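PDB 2II2: alpha-11 giardin from Giardia intestinalis, which binds calcium as a member of the annexin family, probably also acidic phospholipids, and may take part in the parasite's attachment and cytoskeletal remodelling. Local coordinates for residues L102-T105 with P106-L110; D159-V162 with L163-N166; D188-K191 with E192-H195; H226-N229 with L230-R234. All coordinates share one frame; numbering follows the deposited sequence.

Contact 1 of 4, residues L102-T105 with P106-L110; sequences LIAT and PDERL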
# COMPACT_ATOMS: atom_id res chain seq x y z
N LEU A 102 0.32 0.56 -7.79
CA LEU A 102 -0.01 -0.81 -8.18
C LEU A 102 -1.35 -1.26 -7.60
O LEU A 102 -2.04 -2.06 -8.21
CB LEU A 102 1.11 -1.78 -7.79
CG LEU A 102 2.50 -1.51 -8.42
CD1 LEU A 102 3.44 -2.58 -8.02
CD2 LEU A 102 2.44 -1.41 -9.94
N ILE A 103 -1.70 -0.77 -6.43
CA ILE A 103 -2.94 -1.18 -5.79
C ILE A 103 -3.98 -0.10 -6.02
O ILE A 103 -4.32 0.70 -5.13
CB ILE A 103 -2.73 -1.51 -4.29
CG1 ILE A 103 -1.54 -2.49 -4.14
CG2 ILE A 103 -3.99 -2.14 -3.72
CD1 ILE A 103 -1.25 -2.85 -2.71
N ALA A 104 -4.47 -0.07 -7.26
CA ALA A 104 -5.27 1.07 -7.72
C ALA A 104 -6.06 0.70 -8.95
O ALA A 104 -5.50 0.14 -9.90
CB ALA A 104 -4.38 2.26 -8.04
N THR A 105 -7.35 0.99 -8.91
CA THR A 105 -8.20 0.85 -10.07
C THR A 105 -7.86 1.96 -11.09
O THR A 105 -7.21 2.95 -10.74
CB THR A 105 -9.67 1.03 -9.69
OG1 THR A 105 -9.84 2.36 -9.19
CG2 THR A 105 -10.12 0.03 -8.64
N PRO A 106 -8.30 1.81 -12.35
CA PRO A 106 -8.10 2.95 -13.26
C PRO A 106 -8.66 4.27 -12.74
O PRO A 106 -8.04 5.31 -12.94
CB PRO A 106 -8.84 2.51 -14.53
CG PRO A 106 -8.80 1.01 -14.48
CD PRO A 106 -8.94 0.67 -13.02
N ASP A 107 -9.81 4.24 -12.09
CA ASP A 107 -10.39 5.48 -11.56
C ASP A 107 -9.56 6.05 -10.41
O ASP A 107 -9.42 7.26 -10.29
CB ASP A 107 -11.84 5.33 -11.11
CG ASP A 107 -12.51 6.68 -10.88
OD1 ASP A 107 -12.56 7.49 -11.83
OD2 ASP A 107 -12.92 6.95 -9.73
N GLU A 108 -9.01 5.18 -9.55
CA GLU A 108 -8.15 5.65 -8.46
C GLU A 108 -6.90 6.26 -9.04
O GLU A 108 -6.39 7.25 -8.54
CB GLU A 108 -7.79 4.53 -7.49
CG GLU A 108 -8.95 4.15 -6.57
CD GLU A 108 -8.74 2.86 -5.79
OE1 GLU A 108 -7.97 1.98 -6.23
OE2 GLU A 108 -9.40 2.69 -4.75
N ARG A 109 -6.40 5.66 -10.12
CA ARG A 109 -5.23 6.19 -10.81
C ARG A 109 -5.51 7.59 -11.38
O ARG A 109 -4.70 8.48 -11.25
CB ARG A 109 -4.81 5.23 -11.92
CG ARG A 109 -3.84 5.76 -12.95
CD ARG A 109 -3.39 4.69 -13.93
NE ARG A 109 -4.42 4.39 -14.92
CZ ARG A 109 -4.26 3.51 -15.90
NH1 ARG A 109 -3.10 2.85 -16.04
NH2 ARG A 109 -5.27 3.31 -16.77
N LEU A 110 -6.66 7.74 -12.03
CA LEU A 110 -7.04 9.04 -12.57
C LEU A 110 -7.22 10.11 -11.47
O LEU A 110 -6.72 11.23 -11.59
CB LEU A 110 -8.33 8.90 -13.39
CG LEU A 110 -8.87 10.21 -13.96
CD1 LEU A 110 -7.92 10.86 -14.95
CD2 LEU A 110 -10.24 9.98 -14.53
O HOH W 1 -6.83 0.64 -3.98
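Thr-105 and Glu-108 hold each other in a capping box at the start of helix 106-120. Two reciprocal bonds define it. Glu-108 N gives its hydrogen to Thr-105 OG1 at 3.0 Å, and Thr-105 N gives its own to Glu-108 OE1 at 2.9 Å. With chi1 at 62°, OG1 of Thr-105 sits between its own backbone N and carbonyl carbon, which turns it over the first turn of the helix. In Glu-108, CG lies beside the residue's own backbone N (chi1 -75°), which aims the extended chain at the loop, where OE1 is met on its anti side with the donor 28° out of the carboxylate plane. The first regular helical bond, from Arg-109 N to Thr-105 O at 2.9 Å, closes the turn.

Packing is tightest where the glutamate lies against the loop: Glu-108 CG is 3.3 Å from Thr-105 OG1, and Glu-108 OE1 is 3.2 Å from Ala-104 CA. Beyond this knot the contact is looser and wetter. A water donates to both Ile-103 O and Glu-108 OE1, bridging the loop to the carboxylate, and Asp-107 turns outward to form a salt bridge with Lys-111. OE1 thus accepts from the backbone and from the water, two bonds that should limit rotation of the carboxylate.

The corner connects helix 94-102 to helix 106-120. Ile-103 and Thr-105 lean on Tyr-228 of helix 216-230, Ile-103 also meets helix 232-244, and the guanidinium of Arg-109 reaches Asn-149 and the carbonyls of Ala-145 and Glu-148.

Contact 2 of 4, residues D159-V162 with L163-N166; sequences DAEV and LKHN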
# COMPACT_ATOMS: atom_id res chain seq x y z
N ASP A 159 1.67 -16.56 -22.91
CA ASP A 159 2.00 -15.61 -21.86
C ASP A 159 2.58 -16.32 -20.63
O ASP A 159 3.52 -15.83 -20.01
CB ASP A 159 0.75 -14.84 -21.47
CG ASP A 159 0.31 -13.81 -22.50
OD1 ASP A 159 1.04 -13.56 -23.48
OD2 ASP A 159 -0.81 -13.28 -22.31
N ALA A 160 2.02 -17.47 -20.29
CA ALA A 160 2.61 -18.27 -19.22
C ALA A 160 4.05 -18.69 -19.54
O ALA A 160 4.91 -18.68 -18.66
CB ALA A 160 1.74 -19.47 -18.93
N GLU A 161 4.31 -19.03 -20.81
CA GLU A 161 5.65 -19.37 -21.24
C GLU A 161 6.59 -18.15 -21.17
O GLU A 161 7.74 -18.31 -20.81
CB GLU A 161 5.63 -19.97 -22.65
CG GLU A 161 5.14 -21.40 -22.71
CD GLU A 161 6.14 -22.44 -22.21
OE1 GLU A 161 7.26 -22.10 -21.77
OE2 GLU A 161 5.77 -23.64 -22.27
N VAL A 162 6.10 -16.95 -21.47
CA VAL A 162 6.91 -15.73 -21.36
C VAL A 162 7.34 -15.57 -19.90
O VAL A 162 8.51 -15.26 -19.60
CB VAL A 162 6.13 -14.47 -21.85
CG1 VAL A 162 6.88 -13.18 -21.48
CG2 VAL A 162 5.90 -14.55 -23.35
N LEU A 163 6.41 -15.77 -18.96
CA LEU A 163 6.78 -15.70 -17.56
C LEU A 163 7.78 -16.78 -17.15
O LEU A 163 8.73 -16.50 -16.44
CB LEU A 163 5.56 -15.76 -16.64
CG LEU A 163 4.64 -14.55 -16.73
CD1 LEU A 163 3.44 -14.73 -15.81
CD2 LEU A 163 5.38 -13.24 -16.37
N LYS A 164 7.58 -18.03 -17.59
CA LYS A 164 8.53 -19.07 -17.25
C LYS A 164 9.89 -18.73 -17.83
O LYS A 164 10.92 -18.84 -17.15
CB LYS A 164 8.06 -20.44 -17.79
CG LYS A 164 9.09 -21.58 -17.66
CD LYS A 164 8.49 -22.89 -18.17
CE LYS A 164 9.45 -24.05 -18.00
NZ LYS A 164 10.54 -23.97 -18.99
N HIS A 165 9.92 -18.31 -19.08
CA HIS A 165 11.19 -18.04 -19.72
C HIS A 165 11.98 -16.95 -19.00
O HIS A 165 13.16 -17.09 -18.71
CB HIS A 165 10.99 -17.64 -21.16
CG HIS A 165 12.27 -17.40 -21.87
ND1 HIS A 165 13.12 -18.43 -22.22
CD2 HIS A 165 12.89 -16.26 -22.24
CE1 HIS A 165 14.20 -17.92 -22.80
NE2 HIS A 165 14.08 -16.61 -22.83
N ASN A 166 11.29 -15.85 -18.72
CA ASN A 166 11.96 -14.72 -18.10
C ASN A 166 12.26 -14.91 -16.64
O ASN A 166 13.35 -14.56 -16.19
CB ASN A 166 11.14 -13.45 -18.29
CG ASN A 166 11.27 -12.89 -19.69
OD1 ASN A 166 12.31 -12.31 -20.03
ND2 ASN A 166 10.24 -13.06 -20.52
O HOH W 2 9.13 -24.03 -21.42
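Two successive turns of helix 156-169 make up this contact, and its distinctive feature is a carbonyl that serves two donors of one residue. Val-162 O accepts from Asn-166 N at 3.0 Å, the regular i to i+4 bond, and also from Asn-166 ND2 at 2.9 Å. The two arrive from opposite faces of the carbonyl plane. The hydrogen bond from the side-chain amide is the more bent, with an N-H...O angle of 149°, and its donor stands above the plane, 36° out of it. Asn-166 has CG beside its own backbone N (chi1 -77°), which folds the amide back along the helix; ND2 then comes alongside Val-162 CG1, 3.5 Å away.

On another side of the helix, Glu-161 and Lys-164 run side by side in the same direction. OE1 of Glu-161 touches the aliphatic CD of Lys-164 at 3.9 Å, whereas its distance to NZ is 4.7 Å. A water closes that gap, donating to Glu-161 OE1 and accepting from Lys-164 NZ, which also forms a salt bridge with Asp-169.

The lysine charge is therefore probably balanced by a direct carboxylate and one reached through water. The asparagine amide is held at both ends, since OD1 accepts from Asp-174 N while ND2 grips the helix; this fixes which end is which and ties helix 156-169 to the chain just before helix 175-184.

Contact 3 of 4, residues D188-K191 with E192-H195; sequences DEYK and EINH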
# COMPACT_ATOMS: atom_id res chain seq x y z
N ASP A 188 -9.42 -11.71 -15.87
CA ASP A 188 -9.87 -13.01 -16.37
C ASP A 188 -8.73 -13.77 -17.02
O ASP A 188 -8.51 -14.95 -16.73
CB ASP A 188 -11.04 -12.85 -17.35
CG ASP A 188 -12.37 -12.53 -16.68
OD1 ASP A 188 -12.46 -12.48 -15.45
OD2 ASP A 188 -13.34 -12.32 -17.43
N GLU A 189 -8.01 -13.11 -17.93
CA GLU A 189 -6.90 -13.80 -18.57
C GLU A 189 -5.77 -14.11 -17.59
O GLU A 189 -5.16 -15.17 -17.67
CB GLU A 189 -6.34 -12.98 -19.72
CG GLU A 189 -7.24 -13.04 -20.94
CD GLU A 189 -6.60 -12.57 -22.25
OE1 GLU A 189 -5.51 -11.93 -22.20
OE2 GLU A 189 -7.23 -12.81 -23.33
N TYR A 190 -5.49 -13.19 -16.66
CA TYR A 190 -4.40 -13.44 -15.75
C TYR A 190 -4.64 -14.64 -14.82
O TYR A 190 -3.70 -15.37 -14.49
CB TYR A 190 -4.07 -12.20 -14.88
CG TYR A 190 -2.69 -12.32 -14.29
CD1 TYR A 190 -1.57 -12.11 -15.08
CD2 TYR A 190 -2.51 -12.69 -12.96
CE1 TYR A 190 -0.28 -12.23 -14.56
CE2 TYR A 190 -1.23 -12.81 -12.41
CZ TYR A 190 -0.10 -12.59 -13.23
OH TYR A 190 1.19 -12.70 -12.72
N LYS A 191 -5.88 -14.84 -14.38
CA LYS A 191 -6.18 -16.02 -13.57
C LYS A 191 -5.76 -17.28 -14.34
O LYS A 191 -5.18 -18.23 -13.77
CB LYS A 191 -7.67 -16.07 -13.27
CG LYS A 191 -8.07 -17.14 -12.27
CD LYS A 191 -9.55 -17.14 -11.95
CE LYS A 191 -9.83 -18.16 -10.85
NZ LYS A 191 -11.27 -18.12 -10.47
N GLU A 192 -6.05 -17.30 -15.65
CA GLU A 192 -5.67 -18.42 -16.49
C GLU A 192 -4.15 -18.53 -16.72
O GLU A 192 -3.59 -19.63 -16.70
CB GLU A 192 -6.41 -18.33 -17.82
CG GLU A 192 -7.92 -18.40 -17.63
CD GLU A 192 -8.73 -17.82 -18.78
OE1 GLU A 192 -8.15 -17.40 -19.80
OE2 GLU A 192 -9.99 -17.77 -18.64
N ILE A 193 -3.48 -17.38 -16.92
CA ILE A 193 -2.04 -17.35 -17.10
C ILE A 193 -1.35 -17.90 -15.85
O ILE A 193 -0.42 -18.72 -15.95
CB ILE A 193 -1.56 -15.92 -17.43
CG1 ILE A 193 -2.07 -15.49 -18.81
CG2 ILE A 193 -0.04 -15.80 -17.30
CD1 ILE A 193 -1.98 -13.97 -19.02
N ASN A 194 -1.84 -17.45 -14.69
CA ASN A 194 -1.30 -17.89 -13.43
C ASN A 194 -1.42 -19.41 -13.25
O ASN A 194 -0.44 -20.08 -12.88
CB ASN A 194 -2.00 -17.14 -12.30
CG ASN A 194 -1.50 -17.52 -10.96
OD1 ASN A 194 -0.33 -17.27 -10.63
ND2 ASN A 194 -2.37 -18.10 -10.13
N HIS A 195 -2.59 -19.95 -13.53
CA HIS A 195 -2.77 -21.38 -13.41
C HIS A 195 -1.85 -22.12 -14.36
O HIS A 195 -1.22 -23.12 -13.97
CB HIS A 195 -4.22 -21.73 -13.68
CG HIS A 195 -4.47 -23.21 -13.78
ND1 HIS A 195 -4.22 -24.07 -12.74
CD2 HIS A 195 -4.94 -23.97 -14.80
CE1 HIS A 195 -4.53 -25.30 -13.10
NE2 HIS A 195 -4.97 -25.27 -14.34
O HOH W 3 -10.61 -16.55 -15.80
O HOH W 4 -5.08 -18.72 -11.03
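Lys-191 O is gripped twice: His-195 N donates to it at 3.1 Å in the regular helical bond, and a water donates to it at 2.8 Å. The same water accepts from Asn-194 ND2, so the amide reaches the carbonyl of the preceding turn through solvent. Asn-194 has CG opposite its backbone N (chi1 -179°), a rotamer that sends the amide to this water. Its own N donates to Tyr-190 O at 2.8 Å, the shortest backbone bond here, and its CB packs against that same oxygen.

One turn earlier a second water repeats the pattern. It donates to Asp-188 O and, at a longer 3.2 Å, to Glu-192 OE2. The carboxylate carbon CD of Glu-192 lies 3.5 Å from Asp-188 O. Acceptor thus faces acceptor, and the water supplies the hydrogens that neither group has.

Ile-193 and Tyr-190 are buried, and meet both apolar and polar neighbours. Ile-193 lays CG1 against Glu-189 O at 3.3 Å, while its CD1 approaches CD1 of the Tyr-190 ring obliquely at 4.4 Å. Ile-193 packs on Val-156, Asp-159 and Leu-163 of helix 156-169; Tyr-190 and Asn-194 turn to helix 216-230, where Tyr-190 OH bonds to His-226 ND1.

Glu-189 spends both carboxylate oxygens on the backbone N-H groups of Arg-153 and Gly-154. The carboxylates of Glu-189 and Glu-192 remain 5.9 Å apart from OE2 to OE1. Their like charges would be expected to repel mildly, and the backbone N-H donors to Glu-189 and the water on OE2 of Glu-192 probably ease that cost.

Contact 4 of 4, residues H226-N229 with L230-R234; sequences HYYN and LAPAR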
# COMPACT_ATOMS: atom_id res chain seq x y z
N HIS A 226 1.42 -8.76 -9.63
CA HIS A 226 0.92 -10.13 -9.86
C HIS A 226 -0.31 -10.40 -9.01
O HIS A 226 -1.36 -10.79 -9.52
CB HIS A 226 2.07 -11.09 -9.50
CG HIS A 226 1.63 -12.48 -9.18
ND1 HIS A 226 1.13 -13.35 -10.13
CD2 HIS A 226 1.59 -13.13 -8.00
CE1 HIS A 226 0.81 -14.48 -9.53
NE2 HIS A 226 1.08 -14.37 -8.24
N TYR A 227 -0.20 -10.21 -7.71
CA TYR A 227 -1.32 -10.53 -6.83
C TYR A 227 -2.52 -9.63 -7.06
O TYR A 227 -3.63 -10.09 -6.88
CB TYR A 227 -0.88 -10.55 -5.36
CG TYR A 227 -0.22 -11.85 -4.96
CD1 TYR A 227 1.03 -11.87 -4.36
CD2 TYR A 227 -0.86 -13.07 -5.17
CE1 TYR A 227 1.63 -13.09 -3.97
CE2 TYR A 227 -0.27 -14.28 -4.78
CZ TYR A 227 0.97 -14.28 -4.19
OH TYR A 227 1.51 -15.48 -3.79
N TYR A 228 -2.30 -8.37 -7.43
CA TYR A 228 -3.39 -7.44 -7.68
C TYR A 228 -4.31 -8.00 -8.76
O TYR A 228 -5.53 -7.88 -8.67
CB TYR A 228 -2.84 -6.06 -8.09
CG TYR A 228 -3.98 -5.07 -8.21
CD1 TYR A 228 -4.44 -4.37 -7.09
CD2 TYR A 228 -4.60 -4.84 -9.42
CE1 TYR A 228 -5.51 -3.47 -7.17
CE2 TYR A 228 -5.68 -3.95 -9.51
CZ TYR A 228 -6.13 -3.27 -8.38
OH TYR A 228 -7.20 -2.40 -8.46
N ASN A 229 -3.69 -8.60 -9.78
CA ASN A 229 -4.46 -9.21 -10.85
C ASN A 229 -5.38 -10.34 -10.38
O ASN A 229 -6.43 -10.58 -10.96
CB ASN A 229 -3.56 -9.74 -11.94
CG ASN A 229 -2.91 -8.66 -12.77
OD1 ASN A 229 -3.34 -7.51 -12.75
ND2 ASN A 229 -1.88 -9.02 -13.51
N LEU A 230 -4.91 -11.09 -9.40
CA LEU A 230 -5.70 -12.19 -8.83
C LEU A 230 -6.82 -11.67 -7.92
O LEU A 230 -7.98 -12.10 -8.05
CB LEU A 230 -4.78 -13.17 -8.11
CG LEU A 230 -3.76 -13.90 -9.01
CD1 LEU A 230 -2.80 -14.77 -8.18
CD2 LEU A 230 -4.40 -14.72 -10.13
N ALA A 231 -6.50 -10.70 -7.05
CA ALA A 231 -7.51 -9.96 -6.29
C ALA A 231 -6.84 -8.75 -5.67
O ALA A 231 -5.79 -8.87 -5.10
CB ALA A 231 -8.08 -10.80 -5.16
N PRO A 232 -7.42 -7.56 -5.78
CA PRO A 232 -6.81 -6.40 -5.14
C PRO A 232 -6.42 -6.61 -3.69
O PRO A 232 -5.33 -6.20 -3.27
CB PRO A 232 -7.88 -5.34 -5.31
CG PRO A 232 -8.43 -5.69 -6.68
CD PRO A 232 -8.56 -7.19 -6.64
N ALA A 233 -7.27 -7.26 -2.90
CA ALA A 233 -6.97 -7.42 -1.48
C ALA A 233 -5.86 -8.43 -1.23
O ALA A 233 -5.27 -8.44 -0.16
CB ALA A 233 -8.25 -7.79 -0.71
N ARG A 234 -5.62 -9.29 -2.22
CA ARG A 234 -4.51 -10.23 -2.15
C ARG A 234 -3.17 -9.49 -2.28
O ARG A 234 -2.18 -9.87 -1.65
CB ARG A 234 -4.67 -11.33 -3.22
CG ARG A 234 -3.79 -12.52 -2.99
CD ARG A 234 -4.24 -13.65 -3.84
NE ARG A 234 -3.48 -14.85 -3.59
CZ ARG A 234 -3.66 -16.00 -4.22
NH1 ARG A 234 -4.61 -16.10 -5.14
NH2 ARG A 234 -2.89 -17.05 -3.93
O HOH W 5 -0.67 -16.46 -2.03
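Tyr-227 and Arg-234 run across each other at a slant, the phenol ring and the guanidinium plane only 27° apart. Tyr-227 CE2 lies over one face of the guanidinium, 3.5 Å from Arg-234 NE. The arginine reaches this position because its chain is extended from CG to NE, with CG opposite the backbone N (chi1 -165°), so CG and CD run past Tyr-227 CD2 on the way. At the far end a water links the pair: it accepts from Arg-234 NH2, lying in plane at the guanidinium edge, and stands 3.0 Å from Tyr-227 OH, which also bonds to Gln-206. One face of the Tyr-227 ring carries His-226 CD2, 3.6 Å above the plane and over its centre.

Tyr-228 is used differently. Pro-232 CG sits over a face of its ring, 4.0 Å from the centroid and 27° off the normal, a CH-pi contact, and Pro-232 CB comes to 3.5 Å from Tyr-228 CE1. Leu-230 inserts CD1 beside the imidazole of His-226, 3.9 Å from CE1, and also meets Tyr-227 CD2.

Between these side chains the backbone turns from helix 216-230 into helix 232-244. Tyr-227 O accepts from Ala-231 N at 2.9 Å and weakly from Leu-230 N. Pro-232 has no N-H to give to Tyr-228 O, which lies 3.5 Å from its N, so the proline interrupts the helical bonding here. Aromatic packing accompanies the backbone bonds to Tyr-227 O: the pi face of Tyr-228 takes a proline C-H, and CE2 of Tyr-227 lies over the flat guanidinium.

Along the chain the four contacts come in series, 1 to 4, in an all-helical annexin fold. Contact 1 lies at a helix start, contacts 2 and 3 lie within helices 156-169 and 187-201, and contact 4 spans the turn between helices 216-230 and 232-244. Contact 4 joins contacts 1 and 3: its centre is 13 Å from that of contact 1, where Tyr-228 packs on the 102-105 loop, and 12 Å from that of contact 3. Contacts 2 and 3, with centres 13 Å apart, meet through Ile-193. Contacts 1 and 2 do not touch. The touching pairs, 1-4-3-2, thus tie the corner 102-110 through helices 216-230 and 187-201 to helix 156-169.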